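Local atomic coordinates of putative beta-glucosidase (Bifidobacterium adolescentis, PDB entry 5WAB), a protein that hydrolyses beta-glucosidic bonds as a member of glycoside hydrolase family 3, and probably also releases terminal alpha-L-arabinopyranosyl groups from ginsenoside Rb2. Residues S79-E84 with P129-H134; E601-R606 with E624-Y629. One frame throughout, in Å; residues are numbered along the deposited sequence.

Interaction 1 pairs the loop and first residues of helix 83-99 with the start of helix 129-144, in the family 3 N-terminal, TIM-barrel-related domain, and interaction 2 lies in the fibronectin type III-like domain, whose strand 601-610 runs against this region. The two follow one another along the chain, with centres about 13 Å apart, and the links between them illustrate how two domains are joined. A salt bridge connects them, Glu84 OE2 to Arg606 NH1 at 2.9 Å. Phe605 meets the Trp81 ring edge to face, and its CE1 lies 3.4 Å from Trp81 O. Tyr130 OH packs 3.4 Å from Lys603 O. No ligand atom takes part in either contact.

Interaction 1: residues S79-E84 with P129-H134; sequences SSWNPE and PYLAGH
Leu131 turns its CG anti to the backbone N (chi1 -177°), while Trp81 sets its CG anti to the carbonyl carbon (chi1 -64°); the two side chains thereby meet at about a right angle, with a methyl group placed over an indole. The methyl is Leu131 CD1, 3.7 Å from the centroid of the Trp81 six-membered ring and only 12° off its normal, a clear CH-pi contact. Its closest approach is to CD2 at the ring fusion, 3.6 Å from Leu131 CD1. The second branch lies further out, Leu131 CD2 standing 3.9 Å from Trp81 CZ2. Across the contact no hydrogen bond forms, and the indole N-H is instead spent on Lys493 O.

The contact sets the loop entering one helix of the TIM-barrel-like domain against the first turns of another. Helix 129-144 connects the neighbouring parallel strands 102-106 and 149-155 as a beta-alpha-beta crossover, and helix 83-99 precedes the first of them; Trp81 belongs to the loop leading into that earlier helix, where Asn82 is the N-cap and its OD1 accepts from Leu85 N.

Further along, Pro83 directs its CB toward the second helix and brings its CG to 3.3 Å from His134 O, with CB a little farther off. The imidazole of His134 is turned back along its own helix: ND1 donates to Tyr130 O at 3.0 Å, an oxygen that also accepts the backbone N-H of His134. Two bonds thus grip one carbonyl, and the imidazole is held with the Tyr130 ring over its face, CZ above its centre.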
ATOM      1  N   SER A  79      -0.014  -6.355  -5.306  1.00 25.59           N
ATOM      2  CA  SER A  79      -0.208  -6.906  -6.639  1.00 25.85           C
ATOM      3  C   SER A  79      -1.424  -7.819  -6.726  1.00 26.31           C
ATOM      4  O   SER A  79      -1.856  -8.139  -7.837  1.00 28.75           O
ATOM      5  CB  SER A  79       1.048  -7.666  -7.068  1.00 27.76           C
ATOM      6  OG  SER A  79       2.206  -6.858  -6.922  1.00 25.88           O
ATOM      7  N   SER A  80      -1.974  -8.247  -5.590  1.00 25.61           N
ATOM      8  CA  SER A  80      -3.063  -9.220  -5.578  1.00 26.41           C
ATOM      9  C   SER A  80      -4.406  -8.615  -5.969  1.00 26.88           C
ATOM     10  O   SER A  80      -5.246  -9.321  -6.537  1.00 28.57           O
ATOM     11  CB  SER A  80      -3.177  -9.851  -4.192  1.00 24.85           C
ATOM     12  OG  SER A  80      -3.551  -8.869  -3.240  1.00 21.35           O
ATOM     13  N   TRP A  81      -4.638  -7.338  -5.650  1.00 24.79           N
ATOM     14  CA  TRP A  81      -5.941  -6.695  -5.858  1.00 25.55           C
ATOM     15  C   TRP A  81      -7.062  -7.544  -5.261  1.00 26.24           C
ATOM     16  O   TRP A  81      -8.157  -7.646  -5.814  1.00 28.13           O
ATOM     17  CB  TRP A  81      -6.191  -6.421  -7.346  1.00 26.57           C
ATOM     18  CG  TRP A  81      -5.229  -5.431  -7.971  1.00 26.49           C
ATOM     19  CD1 TRP A  81      -3.865  -5.468  -7.912  1.00 27.59           C
ATOM     20  CD2 TRP A  81      -5.562  -4.293  -8.781  1.00 25.40           C
ATOM     21  NE1 TRP A  81      -3.331  -4.414  -8.612  1.00 26.06           N
ATOM     22  CE2 TRP A  81      -4.350  -3.680  -9.158  1.00 25.23           C
ATOM     23  CE3 TRP A  81      -6.765  -3.728  -9.216  1.00 25.60           C
ATOM     24  CZ2 TRP A  81      -4.307  -2.532  -9.948  1.00 24.82           C
ATOM     25  CZ3 TRP A  81      -6.719  -2.590 -10.004  1.00 25.84           C
ATOM     26  CH2 TRP A  81      -5.499  -2.004 -10.359  1.00 25.03           C
ATOM     27  N   ASN A  82      -6.780  -8.158  -4.112  1.00 26.79           N
ATOM     28  CA  ASN A  82      -7.631  -9.192  -3.522  1.00 27.35           C
ATOM     29  C   ASN A  82      -7.905  -8.845  -2.067  1.00 26.07           C
ATOM     30  O   ASN A  82      -7.218  -9.334  -1.160  1.00 27.30           O
ATOM     31  CB  ASN A  82      -6.981 -10.574  -3.634  1.00 28.90           C
ATOM     32  CG  ASN A  82      -7.946 -11.706  -3.317  1.00 31.34           C
ATOM     33  OD1 ASN A  82      -8.992 -11.496  -2.695  1.00 30.73           O
ATOM     34  ND2 ASN A  82      -7.593 -12.920  -3.736  1.00 33.08           N
ATOM     35  N   PRO A  83      -8.900  -7.993  -1.808  1.00 23.41           N
ATOM     36  CA  PRO A  83      -9.208  -7.633  -0.414  1.00 22.17           C
ATOM     37  C   PRO A  83      -9.553  -8.822   0.459  1.00 24.49           C
ATOM     38  O   PRO A  83      -9.202  -8.826   1.646  1.00 22.90           O
ATOM     39  CB  PRO A  83     -10.396  -6.673  -0.559  1.00 21.59           C
ATOM     40  CG  PRO A  83     -10.225  -6.084  -1.933  1.00 23.01           C
ATOM     41  CD  PRO A  83      -9.674  -7.196  -2.775  1.00 23.49           C
ATOM     42  N   GLU A  84     -10.204  -9.846  -0.089  1.00 28.23           N
ATOM     43  CA  GLU A  84     -10.549 -10.998   0.733  1.00 29.62           C
ATOM     44  C   GLU A  84      -9.293 -11.720   1.207  1.00 27.49           C
ATOM     45  O   GLU A  84      -9.186 -12.086   2.381  1.00 27.15           O
ATOM     46  CB  GLU A  84     -11.463 -11.953  -0.045  1.00 34.98           C
ATOM     47  CG  GLU A  84     -12.856 -11.401  -0.370  1.00 38.56           C
ATOM     48  CD  GLU A  84     -12.857 -10.487  -1.595  1.00 41.18           C
ATOM     49  OE1 GLU A  84     -11.837 -10.452  -2.311  1.00 42.62           O
ATOM     50  OE2 GLU A  84     -13.873  -9.807  -1.843  1.00 43.84           O
ATOM     51  N   PRO A 129      -4.806   6.317  -4.689  1.00 23.80           N
ATOM     52  CA  PRO A 129      -5.506   6.297  -3.391  1.00 23.29           C
ATOM     53  C   PRO A 129      -6.609   5.252  -3.299  1.00 23.48           C
ATOM     54  O   PRO A 129      -6.759   4.619  -2.246  1.00 23.44           O
ATOM     55  CB  PRO A 129      -6.045   7.728  -3.266  1.00 23.63           C
ATOM     56  CG  PRO A 129      -6.147   8.222  -4.673  1.00 24.64           C
ATOM     57  CD  PRO A 129      -5.016   7.579  -5.421  1.00 23.31           C
ATOM     58  N   TYR A 130      -7.375   5.032  -4.372  1.00 23.44           N
ATOM     59  CA  TYR A 130      -8.475   4.068  -4.310  1.00 22.69           C
ATOM     60  C   TYR A 130      -7.957   2.658  -4.075  1.00 23.89           C
ATOM     61  O   TYR A 130      -8.507   1.908  -3.260  1.00 25.55           O
ATOM     62  CB  TYR A 130      -9.296   4.110  -5.597  1.00 21.47           C
ATOM     63  CG  TYR A 130     -10.521   3.218  -5.579  1.00 20.18           C
ATOM     64  CD1 TYR A 130     -10.422   1.866  -5.881  1.00 20.40           C
ATOM     65  CD2 TYR A 130     -11.780   3.731  -5.304  1.00 19.26           C
ATOM     66  CE1 TYR A 130     -11.533   1.041  -5.879  1.00 19.10           C
ATOM     67  CE2 TYR A 130     -12.902   2.909  -5.308  1.00 19.42           C
ATOM     68  CZ  TYR A 130     -12.771   1.564  -5.594  1.00 19.00           C
ATOM     69  OH  TYR A 130     -13.876   0.737  -5.596  1.00 18.73           O
ATOM     70  N   LEU A 131      -6.919   2.265  -4.814  1.00 24.84           N
ATOM     71  CA  LEU A 131      -6.364   0.927  -4.664  1.00 24.84           C
ATOM     72  C   LEU A 131      -5.802   0.714  -3.264  1.00 24.44           C
ATOM     73  O   LEU A 131      -6.032  -0.332  -2.645  1.00 23.92           O
ATOM     74  CB  LEU A 131      -5.279   0.702  -5.715  1.00 25.14           C
ATOM     75  CG  LEU A 131      -4.625  -0.678  -5.766  1.00 27.42           C
ATOM     76  CD1 LEU A 131      -5.628  -1.741  -6.199  1.00 28.78           C
ATOM     77  CD2 LEU A 131      -3.407  -0.667  -6.682  1.00 26.83           C
ATOM     78  N   ALA A 132      -5.071   1.702  -2.743  1.00 23.29           N
ATOM     79  CA  ALA A 132      -4.483   1.560  -1.413  1.00 23.72           C
ATOM     80  C   ALA A 132      -5.561   1.405  -0.345  1.00 23.30           C
ATOM     81  O   ALA A 132      -5.434   0.572   0.561  1.00 22.54           O
ATOM     82  CB  ALA A 132      -3.586   2.760  -1.108  1.00 16.21           C
ATOM     83  N   GLY A 133      -6.632   2.192  -0.440  1.00 24.12           N
ATOM     84  CA  GLY A 133      -7.679   2.123   0.566  1.00 25.16           C
ATOM     85  C   GLY A 133      -8.464   0.827   0.496  1.00 27.14           C
ATOM     86  O   GLY A 133      -8.741   0.197   1.521  1.00 29.81           O
ATOM     87  N   HIS A 134      -8.837   0.411  -0.716  1.00 26.22           N
ATOM     88  CA  HIS A 134      -9.637  -0.797  -0.871  1.00 26.29           C
ATOM     89  C   HIS A 134      -8.825  -2.081  -0.740  1.00 26.13           C
ATOM     90  O   HIS A 134      -9.419  -3.162  -0.647  1.00 26.71           O
ATOM     91  CB  HIS A 134     -10.373  -0.766  -2.209  1.00 26.96           C
ATOM     92  CG  HIS A 134     -11.482   0.240  -2.256  1.00 27.43           C
ATOM     93  ND1 HIS A 134     -11.265   1.596  -2.134  1.00 27.28           N
ATOM     94  CD2 HIS A 134     -12.819   0.084  -2.388  1.00 27.07           C
ATOM     95  CE1 HIS A 134     -12.420   2.232  -2.196  1.00 26.99           C
ATOM     96  NE2 HIS A 134     -13.379   1.338  -2.354  1.00 27.48           N
TER

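Interaction 2: residues E601-R606 with E624-Y629; sequences ELKGFR and ERAFAY
Lys603 lays its aliphatic chain along Ala626 and carries its ammonium group on to the backbone of the 3-10 turn. CG, anti to the carbonyl carbon, and a bend at chi2 (-60°) fold the chain over the alanine before its last two torsions extend it. Lys603 CG rests 4.0 Å from Ala626 CB, and CD passes 3.7 Å from Ala626 CA. Beyond these, CE lies 3.6 Å from Ala626 O. At the end, NZ donates a weak, long hydrogen bond to Arg625 O at 3.4 Å. A shorter link runs through a water: it accepts from Lys603 NZ at 2.7 Å and donates to Ala628 O at 3.0 Å. One ammonium therefore reaches two main-chain carbonyls of 624-629, weakly in the direct bond and otherwise by way of solvent. With an alanine here, the water and Arg625 O would probably lose their ammonium donor, and a gap would open beside the Ala626 methyl.

A second shell of bonds surrounds both sides. Within the turn, Phe627 N bonds to Glu624 O at 3.1 Å, closing the turn whose Arg625 and Ala626 carbonyls face the lysine. The guanidinium of Arg625 points to other partners, a salt bridge with Glu185 and a cation-pi contact with Trp637. On the strand, Lys603 and Gly604 both face Val586 in a classic beta bulge.

Strand 601-610 is outermost in the antiparallel sheet of the fibronectin type III-like domain, beside strand 580-590; Lys603 touches Val588 there and Leu622 of strand 615-622, whereas Leu602 and Phe605 pack against helix 129-144.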
ATOM      1  N   GLU A 601      -9.156   7.928 -13.716  1.00 21.74           N
ATOM      2  CA  GLU A 601      -8.777   7.511 -12.372  1.00 19.61           C
ATOM      3  C   GLU A 601      -9.459   6.194 -12.041  1.00 19.99           C
ATOM      4  O   GLU A 601     -10.613   5.975 -12.419  1.00 20.78           O
ATOM      5  CB  GLU A 601      -9.152   8.572 -11.329  1.00 17.48           C
ATOM      6  CG  GLU A 601      -8.394   9.889 -11.462  1.00 19.73           C
ATOM      7  CD  GLU A 601      -8.699  10.856 -10.331  1.00 19.92           C
ATOM      8  OE1 GLU A 601      -8.883  10.384  -9.187  1.00 17.95           O
ATOM      9  OE2 GLU A 601      -8.729  12.085 -10.583  1.00 18.09           O
ATOM     10  N   LEU A 602      -8.740   5.313 -11.345  1.00 19.02           N
ATOM     11  CA  LEU A 602      -9.307   4.028 -10.955  1.00 19.50           C
ATOM     12  C   LEU A 602     -10.428   4.224  -9.941  1.00 20.27           C
ATOM     13  O   LEU A 602     -10.230   4.859  -8.900  1.00 19.19           O
ATOM     14  CB  LEU A 602      -8.224   3.126 -10.365  1.00 19.37           C
ATOM     15  CG  LEU A 602      -8.753   1.760  -9.930  1.00 19.53           C
ATOM     16  CD1 LEU A 602      -8.924   0.855 -11.145  1.00 18.55           C
ATOM     17  CD2 LEU A 602      -7.847   1.135  -8.906  1.00 17.90           C
ATOM     18  N   LYS A 603     -11.604   3.651 -10.229  1.00 22.98           N
ATOM     19  CA  LYS A 603     -12.768   3.786  -9.356  1.00 22.72           C
ATOM     20  C   LYS A 603     -13.434   2.452  -9.027  1.00 23.05           C
ATOM     21  O   LYS A 603     -14.541   2.449  -8.477  1.00 24.36           O
ATOM     22  CB  LYS A 603     -13.798   4.747  -9.960  1.00 21.92           C
ATOM     23  CG  LYS A 603     -13.325   6.197 -10.007  1.00 23.70           C
ATOM     24  CD  LYS A 603     -13.014   6.737  -8.610  1.00 21.72           C
ATOM     25  CE  LYS A 603     -12.609   8.202  -8.663  1.00 21.19           C
ATOM     26  NZ  LYS A 603     -12.372   8.770  -7.304  1.00 20.70           N
ATOM     27  N   GLY A 604     -12.799   1.328  -9.347  1.00 22.38           N
ATOM     28  CA  GLY A 604     -13.334   0.030  -8.983  1.00 22.40           C
ATOM     29  C   GLY A 604     -12.551  -1.121  -9.579  1.00 22.26           C
ATOM     30  O   GLY A 604     -11.905  -0.957 -10.621  1.00 21.52           O
ATOM     31  N   PHE A 605     -12.574  -2.281  -8.921  1.00 22.76           N
ATOM     32  CA  PHE A 605     -11.896  -3.456  -9.449  1.00 24.96           C
ATOM     33  C   PHE A 605     -12.478  -4.708  -8.817  1.00 28.50           C
ATOM     34  O   PHE A 605     -13.077  -4.662  -7.736  1.00 27.28           O
ATOM     35  CB  PHE A 605     -10.373  -3.384  -9.240  1.00 24.28           C
ATOM     36  CG  PHE A 605      -9.946  -3.322  -7.794  1.00 22.63           C
ATOM     37  CD1 PHE A 605      -9.731  -4.481  -7.072  1.00 22.46           C
ATOM     38  CD2 PHE A 605      -9.735  -2.098  -7.171  1.00 22.30           C
ATOM     39  CE1 PHE A 605      -9.332  -4.421  -5.742  1.00 22.84           C
ATOM     40  CE2 PHE A 605      -9.332  -2.037  -5.850  1.00 21.61           C
ATOM     41  CZ  PHE A 605      -9.130  -3.199  -5.137  1.00 22.04           C
ATOM     42  N   ARG A 606     -12.315  -5.821  -9.532  1.00 32.48           N
ATOM     43  CA  ARG A 606     -12.796  -7.119  -9.075  1.00 35.57           C
ATOM     44  C   ARG A 606     -11.889  -8.207  -9.633  1.00 33.16           C
ATOM     45  O   ARG A 606     -11.681  -8.279 -10.847  1.00 33.58           O
ATOM     46  CB  ARG A 606     -14.238  -7.366  -9.519  1.00 42.42           C
ATOM     47  CG  ARG A 606     -14.785  -8.643  -8.932  1.00 50.30           C
ATOM     48  CD  ARG A 606     -14.676  -8.678  -7.390  1.00 56.62           C
ATOM     49  NE  ARG A 606     -15.312  -9.877  -6.852  1.00 61.74           N
ATOM     50  CZ  ARG A 606     -15.221 -10.272  -5.581  1.00 65.11           C
ATOM     51  NH1 ARG A 606     -14.509  -9.559  -4.711  1.00 65.57           N
ATOM     52  NH2 ARG A 606     -15.823 -11.388  -5.169  1.00 66.89           N
ATOM     53  N   GLU A 624     -21.342   8.838  -6.135  1.00 29.93           N
ATOM     54  CA  GLU A 624     -21.052  10.209  -6.541  1.00 31.15           C
ATOM     55  C   GLU A 624     -19.564  10.530  -6.428  1.00 26.40           C
ATOM     56  O   GLU A 624     -19.045  11.335  -7.210  1.00 23.34           O
ATOM     57  CB  GLU A 624     -21.884  11.185  -5.715  1.00 36.49           C
ATOM     58  CG  GLU A 624     -23.377  11.035  -5.930  1.00 41.72           C
ATOM     59  CD  GLU A 624     -24.177  12.077  -5.169  1.00 47.05           C
ATOM     60  OE1 GLU A 624     -23.569  12.838  -4.382  1.00 48.97           O
ATOM     61  OE2 GLU A 624     -25.413  12.135  -5.355  1.00 50.61           O
ATOM     62  N   ARG A 625     -18.869   9.935  -5.453  1.00 24.85           N
ATOM     63  CA  ARG A 625     -17.438  10.168  -5.303  1.00 23.48           C
ATOM     64  C   ARG A 625     -16.617   9.593  -6.455  1.00 26.32           C
ATOM     65  O   ARG A 625     -15.467  10.001  -6.646  1.00 29.58           O
ATOM     66  CB  ARG A 625     -16.950   9.600  -3.972  1.00 21.86           C
ATOM     67  CG  ARG A 625     -17.271  10.476  -2.758  1.00 22.10           C
ATOM     68  CD  ARG A 625     -16.369  11.709  -2.711  1.00 20.85           C
ATOM     69  NE  ARG A 625     -14.959  11.337  -2.597  1.00 19.66           N
ATOM     70  CZ  ARG A 625     -14.335  11.101  -1.448  1.00 20.07           C
ATOM     71  NH1 ARG A 625     -14.989  11.212  -0.296  1.00 20.76           N
ATOM     72  NH2 ARG A 625     -13.052  10.756  -1.454  1.00 17.07           N
ATOM     73  N   ALA A 626     -17.175   8.665  -7.236  1.00 25.01           N
ATOM     74  CA  ALA A 626     -16.460   8.181  -8.411  1.00 23.55           C
ATOM     75  C   ALA A 626     -16.373   9.234  -9.505  1.00 22.04           C
ATOM     76  O   ALA A 626     -15.575   9.077 -10.434  1.00 19.62           O
ATOM     77  CB  ALA A 626     -17.127   6.924  -8.967  1.00 25.46           C
ATOM     78  N   PHE A 627     -17.192  10.287  -9.423  1.00 22.35           N
ATOM     79  CA  PHE A 627     -17.241  11.337 -10.434  1.00 21.28           C
ATOM     80  C   PHE A 627     -16.921  12.715  -9.873  1.00 20.70           C
ATOM     81  O   PHE A 627     -17.053  13.709 -10.597  1.00 21.72           O
ATOM     82  CB  PHE A 627     -18.623  11.371 -11.095  1.00 21.47           C
ATOM     83  CG  PHE A 627     -19.048  10.054 -11.678  1.00 21.87           C
ATOM     84  CD1 PHE A 627     -18.633   9.678 -12.945  1.00 21.24           C
ATOM     85  CD2 PHE A 627     -19.877   9.203 -10.968  1.00 21.62           C
ATOM     86  CE1 PHE A 627     -19.019   8.473 -13.483  1.00 20.95           C
ATOM     87  CE2 PHE A 627     -20.270   7.994 -11.502  1.00 21.51           C
ATOM     88  CZ  PHE A 627     -19.841   7.628 -12.763  1.00 21.70           C
ATOM     89  N   ALA A 628     -16.491  12.810  -8.620  1.00 20.04           N
ATOM     90  CA  ALA A 628     -16.363  14.090  -7.941  1.00 19.94           C
ATOM     91  C   ALA A 628     -14.903  14.449  -7.710  1.00 20.00           C
ATOM     92  O   ALA A 628     -14.099  13.607  -7.298  1.00 20.71           O
ATOM     93  CB  ALA A 628     -17.098  14.068  -6.599  1.00 17.74           C
ATOM     94  N   TYR A 629     -14.572  15.714  -7.936  1.00 18.69           N
ATOM     95  CA  TYR A 629     -13.284  16.257  -7.540  1.00 20.65           C
ATOM     96  C   TYR A 629     -13.473  17.153  -6.327  1.00 21.00           C
ATOM     97  O   TYR A 629     -14.589  17.546  -5.987  1.00 21.87           O
ATOM     98  CB  TYR A 629     -12.622  17.042  -8.683  1.00 19.61           C
ATOM     99  CG  TYR A 629     -13.442  18.195  -9.245  1.00 21.13           C
ATOM    100  CD1 TYR A 629     -13.457  19.440  -8.622  1.00 20.89           C
ATOM    101  CD2 TYR A 629     -14.192  18.039 -10.411  1.00 21.01           C
ATOM    102  CE1 TYR A 629     -14.195  20.494  -9.138  1.00 18.56           C
ATOM    103  CE2 TYR A 629     -14.936  19.086 -10.934  1.00 20.55           C
ATOM    104  CZ  TYR A 629     -14.933  20.311 -10.292  1.00 21.21           C
ATOM    105  OH  TYR A 629     -15.663  21.355 -10.811  1.00 21.76           O
TER
HETATM  106  O   HOH W   1     -12.342  11.341  -8.037  1.00 18.02           O